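PDB 5XUK: holo-[acyl-carrier-protein] synthase from Helicobacter pylori, which belongs to the 4'-phosphopantetheinyl transferase superfamily and holds coenzyme A in a pocket of its trimeric assembly. Local coordinates for residues F19-K22 / F23-F27. Residues are numbered along the deposited sequence; the frame is centred on the assembly and turned at random.
Sequences FKMK and FLERF
The first turn of the short surface helix 21-27 begins at Lys20, its N-cap residue, whose carbonyl O accepts two backbone N-H groups. Leu24 N donates to Lys20 O at 3.3 Å, nearly straight at 172° and in the carbonyl plane, while the bond from Phe23 N is weak and bent. One residue on, Glu25 N donates to Met21 O at 2.9 Å, continuing the i to i+4 pattern of an alpha helix. The side chains follow that spacing. Lys20 bends at chi2 (87°) and chi4 (78°), which brings NZ into van der Waals contact with Leu24 CD1 at 3.5 Å; the two side chains lie side by side, pointing the same way, and NZ also forms a weak, long ion pair with Asp38. Glu25, extended beyond CG, runs alongside Met21, with OE1 3.6 Å from Met21 CB. Arg26 passes obliquely across Lys22, with CD 3.1 Å from Lys22 O. Long, charged Lys22, Glu25 and Arg26 suit the exposed face; Lys22 NZ and Arg26 NH1 stay 5.7 Å apart, so their like charges probably repel only mildly. Buried Leu24 and Phe27 suit the inner side, both touching Ile43 of helix 40-56, and Phe27 sets CE1 3.5 Å above one face of the Phe23 ring, near its rim, and meets Phe47 edge-to-face. Main-chain hydrogen bonds thus chiefly join the turn, supplemented by van der Waals side-chain contacts, while Leu24 and Phe27 dock the helix.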
# COMPACT_ATOMS: atom_id res chain seq x y z
N PHE A 19 -22.54 17.00 -11.86
CA PHE A 19 -22.79 18.36 -11.35
C PHE A 19 -21.55 18.96 -10.66
O PHE A 19 -21.68 19.79 -9.76
CB PHE A 19 -24.03 18.40 -10.43
CG PHE A 19 -25.34 18.18 -11.15
CD1 PHE A 19 -25.72 18.99 -12.22
CD2 PHE A 19 -26.22 17.18 -10.74
CE1 PHE A 19 -26.92 18.80 -12.88
CE2 PHE A 19 -27.43 16.98 -11.39
CZ PHE A 19 -27.78 17.79 -12.46
N LYS A 20 -20.36 18.54 -11.12
CA LYS A 20 -19.07 19.01 -10.59
C LYS A 20 -19.07 19.15 -9.06
O LYS A 20 -18.64 18.24 -8.34
CB LYS A 20 -18.65 20.33 -11.27
CG LYS A 20 -17.30 20.91 -10.83
CD LYS A 20 -16.14 20.34 -11.63
CE LYS A 20 -14.85 21.13 -11.44
NZ LYS A 20 -14.18 20.82 -10.15
N MET A 21 -19.57 20.28 -8.59
CA MET A 21 -19.53 20.64 -7.18
C MET A 21 -20.25 19.65 -6.27
O MET A 21 -19.85 19.43 -5.13
CB MET A 21 -20.09 22.06 -6.99
CG MET A 21 -21.57 22.24 -7.33
SD MET A 21 -22.02 23.97 -7.57
CE MET A 21 -21.33 24.30 -9.19
N LYS A 22 -21.32 19.05 -6.78
CA LYS A 22 -22.13 18.14 -5.98
C LYS A 22 -21.27 16.96 -5.51
O LYS A 22 -21.35 16.57 -4.34
CB LYS A 22 -23.36 17.66 -6.78
CG LYS A 22 -24.67 17.77 -6.01
CD LYS A 22 -25.88 17.78 -6.95
CE LYS A 22 -27.15 18.20 -6.22
NZ LYS A 22 -28.35 18.13 -7.10
N PHE A 23 -20.42 16.44 -6.39
CA PHE A 23 -19.48 15.39 -6.01
C PHE A 23 -18.39 15.91 -5.06
O PHE A 23 -18.27 15.44 -3.93
CB PHE A 23 -18.83 14.76 -7.25
CG PHE A 23 -17.86 13.63 -6.94
CD1 PHE A 23 -18.22 12.60 -6.07
CD2 PHE A 23 -16.60 13.60 -7.53
CE1 PHE A 23 -17.35 11.56 -5.79
CE2 PHE A 23 -15.72 12.56 -7.25
CZ PHE A 23 -16.09 11.54 -6.39
N LEU A 24 -17.62 16.88 -5.53
CA LEU A 24 -16.45 17.33 -4.79
C LEU A 24 -16.76 17.74 -3.38
O LEU A 24 -16.02 17.43 -2.45
CB LEU A 24 -15.78 18.52 -5.47
CG LEU A 24 -14.77 18.22 -6.57
CD1 LEU A 24 -14.02 19.51 -6.87
CD2 LEU A 24 -13.83 17.09 -6.15
N GLU A 25 -17.86 18.46 -3.21
CA GLU A 25 -18.14 19.11 -1.94
C GLU A 25 -18.69 18.15 -0.91
O GLU A 25 -18.70 18.46 0.27
CB GLU A 25 -19.02 20.34 -2.16
CG GLU A 25 -18.25 21.44 -2.88
CD GLU A 25 -19.11 22.59 -3.36
OE1 GLU A 25 -18.56 23.45 -4.09
OE2 GLU A 25 -20.32 22.64 -3.03
N ARG A 26 -19.11 16.97 -1.35
CA ARG A 26 -19.43 15.86 -0.45
C ARG A 26 -18.20 15.35 0.31
O ARG A 26 -18.29 15.10 1.50
CB ARG A 26 -20.09 14.70 -1.21
CG ARG A 26 -21.55 14.94 -1.58
CD ARG A 26 -22.02 14.00 -2.68
NE ARG A 26 -23.37 14.32 -3.17
CZ ARG A 26 -23.98 13.75 -4.21
NH1 ARG A 26 -25.21 14.13 -4.55
NH2 ARG A 26 -23.37 12.79 -4.92
N PHE A 27 -17.05 15.20 -0.35
CA PHE A 27 -15.87 14.67 0.38
C PHE A 27 -14.73 15.64 0.64
O PHE A 27 -13.90 15.38 1.53
CB PHE A 27 -15.35 13.35 -0.24
CG PHE A 27 -14.66 13.51 -1.55
CD1 PHE A 27 -15.39 13.61 -2.72
CD2 PHE A 27 -13.26 13.51 -1.63
CE1 PHE A 27 -14.74 13.75 -3.94
CE2 PHE A 27 -12.62 13.64 -2.85
CZ PHE A 27 -13.36 13.77 -4.01